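Side-chain contacts in geranylgeranyl pyrophosphate synthase (Corynebacterium glutamicum, PDB 3LMD), which probably condenses isopentenyl diphosphate units onto an allylic diphosphate to build longer isoprenoid diphosphates, in a magnesium-dependent reaction: residues T258-E262 / G263-L267; A326-D329 / R330-D333. One frame throughout, in Å; residues are numbered along the deposited sequence.

Contact 1. Residues T258-E262 / G263-L267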
ATOM      1  N   THR A 258     -13.132  24.146  14.611  1.00 60.55           N
ATOM      2  CA  THR A 258     -11.755  23.954  14.151  1.00 63.78           C
ATOM      3  C   THR A 258     -11.623  23.637  12.641  1.00 59.07           C
ATOM      4  O   THR A 258     -10.617  23.988  12.022  1.00 60.05           O
ATOM      5  CB  THR A 258     -11.002  22.929  15.041  1.00 66.53           C
ATOM      6  OG1 THR A 258     -11.387  21.599  14.683  1.00 71.45           O
ATOM      7  CG2 THR A 258     -11.340  23.162  16.516  1.00 67.77           C
ATOM      8  N   ASP A 259     -12.636  23.002  12.045  1.00 55.15           N
ATOM      9  CA  ASP A 259     -12.659  22.784  10.579  1.00 55.66           C
ATOM     10  C   ASP A 259     -12.611  24.121   9.817  1.00 54.14           C
ATOM     11  O   ASP A 259     -11.895  24.275   8.816  1.00 54.01           O
ATOM     12  CB  ASP A 259     -13.922  22.012  10.143  1.00 54.69           C
ATOM     13  CG  ASP A 259     -13.905  20.540  10.548  1.00 57.40           C
ATOM     14  OD1 ASP A 259     -12.821  19.932  10.510  1.00 57.97           O
ATOM     15  OD2 ASP A 259     -14.985  19.981  10.888  1.00 56.49           O
ATOM     16  N   LEU A 260     -13.398  25.084  10.279  1.00 53.44           N
ATOM     17  CA  LEU A 260     -13.449  26.393   9.622  1.00 59.76           C
ATOM     18  C   LEU A 260     -12.075  27.029   9.457  1.00 61.22           C
ATOM     19  O   LEU A 260     -11.727  27.489   8.366  1.00 66.85           O
ATOM     20  CB  LEU A 260     -14.360  27.344  10.398  1.00 54.34           C
ATOM     21  CG  LEU A 260     -15.838  27.020  10.254  1.00 54.29           C
ATOM     22  CD1 LEU A 260     -16.656  27.804  11.272  1.00 56.11           C
ATOM     23  CD2 LEU A 260     -16.273  27.321   8.831  1.00 45.81           C
ATOM     24  N   ARG A 261     -11.309  27.072  10.545  1.00 67.91           N
ATOM     25  CA  ARG A 261      -9.962  27.655  10.527  1.00 72.59           C
ATOM     26  C   ARG A 261      -9.099  27.062   9.406  1.00 73.50           C
ATOM     27  O   ARG A 261      -8.348  27.776   8.736  1.00 74.27           O
ATOM     28  CB  ARG A 261      -9.287  27.467  11.891  1.00 73.56           C
ATOM     29  CG  ARG A 261     -10.123  27.976  13.065  1.00 73.26           C
ATOM     30  CD  ARG A 261      -9.375  27.863  14.389  1.00 75.85           C
ATOM     31  NE  ARG A 261     -10.166  28.315  15.536  1.00 73.65           N
ATOM     32  CZ  ARG A 261     -10.111  29.542  16.054  1.00 76.69           C
ATOM     33  NH1 ARG A 261      -9.309  30.461  15.525  1.00 72.26           N
ATOM     34  NH2 ARG A 261     -10.864  29.857  17.099  1.00 73.50           N
ATOM     35  N   GLU A 262      -9.232  25.755   9.194  1.00 71.43           N
ATOM     36  CA  GLU A 262      -8.488  25.052   8.152  1.00 69.27           C
ATOM     37  C   GLU A 262      -8.935  25.405   6.745  1.00 64.07           C
ATOM     38  O   GLU A 262      -8.216  25.142   5.786  1.00 65.06           O
ATOM     39  CB  GLU A 262      -8.661  23.546   8.316  1.00 71.37           C
ATOM     40  CG  GLU A 262      -8.730  23.074   9.748  1.00 80.44           C
ATOM     41  CD  GLU A 262      -7.421  22.494  10.219  1.00 86.35           C
ATOM     42  OE1 GLU A 262      -6.366  23.072   9.879  1.00 88.97           O
ATOM     43  OE2 GLU A 262      -7.451  21.459  10.919  1.00 88.21           O
ATOM     44  N   GLY A 263     -10.131  25.969   6.604  1.00 58.62           N
ATOM     45  CA  GLY A 263     -10.707  26.137   5.269  1.00 48.40           C
ATOM     46  C   GLY A 263     -11.428  24.867   4.834  1.00 44.00           C
ATOM     47  O   GLY A 263     -11.675  24.655   3.639  1.00 45.10           O
ATOM     48  N   VAL A 264     -11.750  24.009   5.808  1.00 46.22           N
ATOM     49  CA  VAL A 264     -12.581  22.813   5.564  1.00 46.45           C
ATOM     50  C   VAL A 264     -14.062  23.127   5.896  1.00 38.68           C
ATOM     51  O   VAL A 264     -14.420  23.263   7.066  1.00 44.07           O
ATOM     52  CB  VAL A 264     -12.103  21.598   6.409  1.00 46.57           C
ATOM     53  CG1 VAL A 264     -12.959  20.385   6.138  1.00 42.78           C
ATOM     54  CG2 VAL A 264     -10.620  21.277   6.127  1.00 51.05           C
ATOM     55  N   PHE A 265     -14.889  23.269   4.864  1.00 39.32           N
ATOM     56  CA  PHE A 265     -16.311  23.594   5.030  1.00 38.91           C
ATOM     57  C   PHE A 265     -17.148  22.323   4.894  1.00 30.82           C
ATOM     58  O   PHE A 265     -17.313  21.806   3.803  1.00 32.11           O
ATOM     59  CB  PHE A 265     -16.774  24.586   3.963  1.00 36.44           C
ATOM     60  CG  PHE A 265     -15.908  25.803   3.853  1.00 39.29           C
ATOM     61  CD1 PHE A 265     -15.385  26.396   4.991  1.00 37.16           C
ATOM     62  CD2 PHE A 265     -15.628  26.349   2.614  1.00 43.80           C
ATOM     63  CE1 PHE A 265     -14.571  27.519   4.893  1.00 47.62           C
ATOM     64  CE2 PHE A 265     -14.837  27.471   2.500  1.00 48.83           C
ATOM     65  CZ  PHE A 265     -14.300  28.055   3.636  1.00 35.75           C
ATOM     66  N   THR A 266     -17.686  21.856   6.007  1.00 29.92           N
ATOM     67  CA  THR A 266     -18.491  20.635   6.016  1.00 28.89           C
ATOM     68  C   THR A 266     -19.975  20.914   5.698  1.00 33.18           C
ATOM     69  O   THR A 266     -20.376  22.049   5.483  1.00 29.29           O
ATOM     70  CB  THR A 266     -18.352  19.970   7.377  1.00 31.41           C
ATOM     71  OG1 THR A 266     -18.827  20.878   8.381  1.00 29.97           O
ATOM     72  CG2 THR A 266     -16.839  19.679   7.662  1.00 30.23           C
ATOM     73  N   LEU A 267     -20.794  19.872   5.692  1.00 28.97           N
ATOM     74  CA  LEU A 267     -22.154  19.975   5.183  1.00 28.09           C
ATOM     75  C   LEU A 267     -22.984  21.168   5.672  1.00 26.97           C
ATOM     76  O   LEU A 267     -23.602  21.833   4.858  1.00 29.49           O
ATOM     77  CB  LEU A 267     -22.924  18.688   5.487  1.00 29.68           C
ATOM     78  CG  LEU A 267     -24.195  18.451   4.699  1.00 31.76           C
ATOM     79  CD1 LEU A 267     -23.889  18.572   3.190  1.00 32.56           C
ATOM     80  CD2 LEU A 267     -24.713  17.023   5.051  1.00 30.55           C
TER
HETATM   81  O   HOH W   1     -17.602  20.903  10.606  1.00 36.24           O
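Val264 N donates to Asp259 O at 3.0 Å and Gly263 N to Leu260 O at 2.8 Å, both reaching back into the last turn of helix 258-262. The first of these bonds has an N-H...O angle of 146°. Gly263 takes a positive phi of 85°, where its lack of a side chain leaves the carbonyl oxygen of Glu262 uncrowded.

The polar side-chain link runs through water. Water 1 donates to Asp259 OD2 at 2.8 Å and accepts from Thr266 OG1 at a short 2.5 Å. With chi1 at 60°, Thr266 turns OG1 to the water and CG2 towards the carboxylate. This methyl lies 3.7 Å from Asp259 OD2, and the two side chains cross at about a right angle. Asp259 and Thr266 both also touch Asp241 of helix 219-246.

The apolar contacts are few. Val264 CG2 rests against Glu262 CB at 3.7 Å. It points that way because it stands anti to the carbonyl carbon of Val264. Leu260 CD2 meets Phe265 CD1 at 4.0 Å, approaching the ring obliquely. Leu260 also packs on Val300, Leu301 and Leu304 of helix 294-306. One face of the Phe265 ring has Gly263 O above its centre.

The side chain of Glu262 lies about 8 Å from that of Asp119, a calcium ligand in a structure of this protein; no calcium is bound to this chain in the present model. The arrangement is a Schellman motif: Gly263 closes helix 258-262 at its C-terminal end, and the chain then runs to Thr266 at the N-cap position of helix 267-274.

Contact 2. Residues A326-D329 / R330-D333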
ATOM      1  N   ALA A 326     -34.155   1.039   6.942  1.00 29.31           N
ATOM      2  CA  ALA A 326     -34.598   0.200   5.838  1.00 33.41           C
ATOM      3  C   ALA A 326     -33.672  -0.993   5.634  1.00 36.86           C
ATOM      4  O   ALA A 326     -34.125  -2.061   5.230  1.00 29.14           O
ATOM      5  CB  ALA A 326     -34.767   0.998   4.522  1.00 32.27           C
ATOM      6  N   GLU A 327     -32.380  -0.839   5.924  1.00 27.19           N
ATOM      7  CA  GLU A 327     -31.486  -2.007   5.836  1.00 27.62           C
ATOM      8  C   GLU A 327     -31.741  -2.988   6.972  1.00 26.36           C
ATOM      9  O   GLU A 327     -31.810  -4.209   6.744  1.00 30.10           O
ATOM     10  CB  GLU A 327     -30.021  -1.572   5.741  1.00 28.50           C
ATOM     11  CG  GLU A 327     -29.796  -0.694   4.486  1.00 26.27           C
ATOM     12  CD  GLU A 327     -30.022  -1.465   3.177  1.00 33.41           C
ATOM     13  OE1 GLU A 327     -29.953  -2.722   3.163  1.00 30.74           O
ATOM     14  OE2 GLU A 327     -30.193  -0.803   2.138  1.00 34.86           O
ATOM     15  N   LEU A 328     -31.936  -2.466   8.181  1.00 24.04           N
ATOM     16  CA  LEU A 328     -32.231  -3.329   9.316  1.00 27.87           C
ATOM     17  C   LEU A 328     -33.568  -4.080   9.142  1.00 35.37           C
ATOM     18  O   LEU A 328     -33.744  -5.179   9.683  1.00 32.63           O
ATOM     19  CB  LEU A 328     -32.269  -2.524  10.607  1.00 25.76           C
ATOM     20  CG  LEU A 328     -30.904  -1.931  11.039  1.00 26.55           C
ATOM     21  CD1 LEU A 328     -31.079  -1.192  12.364  1.00 32.04           C
ATOM     22  CD2 LEU A 328     -29.805  -2.980  11.146  1.00 26.51           C
ATOM     23  N   ASP A 329     -34.495  -3.483   8.399  1.00 31.84           N
ATOM     24  CA  ASP A 329     -35.749  -4.152   8.068  1.00 35.41           C
ATOM     25  C   ASP A 329     -35.472  -5.479   7.393  1.00 38.45           C
ATOM     26  O   ASP A 329     -36.278  -6.384   7.462  1.00 35.39           O
ATOM     27  CB  ASP A 329     -36.584  -3.316   7.095  1.00 41.74           C
ATOM     28  CG  ASP A 329     -37.568  -2.396   7.790  1.00 51.14           C
ATOM     29  OD1 ASP A 329     -37.841  -2.581   9.000  1.00 55.17           O
ATOM     30  OD2 ASP A 329     -38.079  -1.477   7.113  1.00 54.84           O
ATOM     31  N   ARG A 330     -34.343  -5.583   6.702  1.00 31.93           N
ATOM     32  CA  ARG A 330     -34.027  -6.798   5.961  1.00 32.43           C
ATOM     33  C   ARG A 330     -33.496  -7.936   6.843  1.00 33.19           C
ATOM     34  O   ARG A 330     -33.320  -9.074   6.379  1.00 34.33           O
ATOM     35  CB  ARG A 330     -33.029  -6.505   4.838  1.00 36.65           C
ATOM     36  CG  ARG A 330     -33.489  -5.424   3.840  1.00 31.23           C
ATOM     37  CD  ARG A 330     -32.316  -4.998   2.966  1.00 37.65           C
ATOM     38  NE  ARG A 330     -31.973  -6.023   1.979  1.00 38.81           N
ATOM     39  CZ  ARG A 330     -30.899  -5.960   1.208  1.00 40.60           C
ATOM     40  NH1 ARG A 330     -30.070  -4.929   1.336  1.00 36.38           N
ATOM     41  NH2 ARG A 330     -30.645  -6.915   0.315  1.00 34.42           N
ATOM     42  N   LEU A 331     -33.242  -7.624   8.107  1.00 31.63           N
ATOM     43  CA  LEU A 331     -32.601  -8.564   9.022  1.00 32.84           C
ATOM     44  C   LEU A 331     -33.634  -9.045  10.032  1.00 34.96           C
ATOM     45  O   LEU A 331     -34.577  -8.303  10.378  1.00 35.07           O
ATOM     46  CB  LEU A 331     -31.453  -7.871   9.801  1.00 30.59           C
ATOM     47  CG  LEU A 331     -30.296  -7.367   8.933  1.00 32.61           C
ATOM     48  CD1 LEU A 331     -29.306  -6.525   9.771  1.00 27.89           C
ATOM     49  CD2 LEU A 331     -29.577  -8.536   8.256  1.00 29.57           C
ATOM     50  N   PRO A 332     -33.431 -10.263  10.540  1.00 38.15           N
ATOM     51  CA  PRO A 332     -34.318 -10.806  11.556  1.00 41.01           C
ATOM     52  C   PRO A 332     -34.205 -10.067  12.872  1.00 44.52           C
ATOM     53  O   PRO A 332     -33.109  -9.652  13.314  1.00 37.40           O
ATOM     54  CB  PRO A 332     -33.838 -12.258  11.714  1.00 45.13           C
ATOM     55  CG  PRO A 332     -32.447 -12.252  11.303  1.00 45.14           C
ATOM     56  CD  PRO A 332     -32.394 -11.231  10.147  1.00 39.04           C
ATOM     57  N   ASP A 333     -35.354  -9.927  13.504  1.00 33.69           N
ATOM     58  CA  ASP A 333     -35.465  -9.281  14.775  1.00 37.34           C
ATOM     59  C   ASP A 333     -34.603 -10.034  15.793  1.00 39.11           C
ATOM     60  O   ASP A 333     -34.544 -11.275  15.775  1.00 36.31           O
ATOM     61  CB  ASP A 333     -36.948  -9.237  15.145  1.00 44.46           C
ATOM     62  CG  ASP A 333     -37.817  -8.721  13.966  1.00 55.84           C
ATOM     63  OD1 ASP A 333     -37.243  -8.307  12.918  1.00 50.31           O
ATOM     64  OD2 ASP A 333     -39.061  -8.725  14.073  1.00 39.97           O
TER
HETATM   65  O   HOH W   2     -36.467  -9.238   7.976  1.00 57.13           O
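The backbone from Leu328 to Leu331 forms a type I beta turn where helix 309-328 gives way to loop. Leu331 N donates to Leu328 O at 3.0 Å and closes the turn. One residue earlier, Arg330 N donates to Glu327 O at 2.9 Å. Water 2 lies 2.9 Å from Asp329 O.

Glu327 and Arg330 lie side by side and point the same way. Arg330 NH1 donates to Glu327 OE1 at 2.9 Å in a salt bridge. The bond is fairly straight, with an N-H...O angle of 159°. It uses the syn lone pair of OE1, and that oxygen lies almost in the guanidinium plane. The carboxylate and guanidinium planes are 68° apart, and NH1 meets OE1 alone rather than pairing with both oxygens. A bend in the arginine chain at chi3 (73°) carries NH1 to the acid. Arg330 CD also passes 3.3 Å from Glu327 OE1.

Leu328 and Leu331 supply the apolar part. Their methyls CD2 and CD1 meet at 3.8 Å, with the side chains set at a slant.

Helix 219-246 supplies the outside partners: Leu328 packs on Phe228 and Leu331 on His221. Arg330 also makes salt bridges to Glu220 through NH2 and to Asp223 through NH1, while Glu327 OE2 takes a weak bond from Asn227. The guanidinium is thus held by three acids, and its charge probably offsets the repulsion among them and helps keep them ionised. The chemistry therefore ties the end of helix 309-328 to helix 219-246 by charge as well as by apolar contact.

Contact 1 comes first along the chain and closes before contact 2 opens. Their centres are about 36 Å apart and their nearest atoms about 18 Å, so they do not touch. They lie on opposite sides of the chain's centre. Contact 1 joins helix 258-262 to the loop before helix 267-274. Contact 2 lies where helix 309-328 passes into the loop before helix 335-349. Helix 219-246 is common to both: residues near its start meet contact 2, and residues near its end meet contact 1. In this nearly all-helical protein, contact 1 sits near the metal-binding residues, while contact 2 joins helices away from the annotated sites.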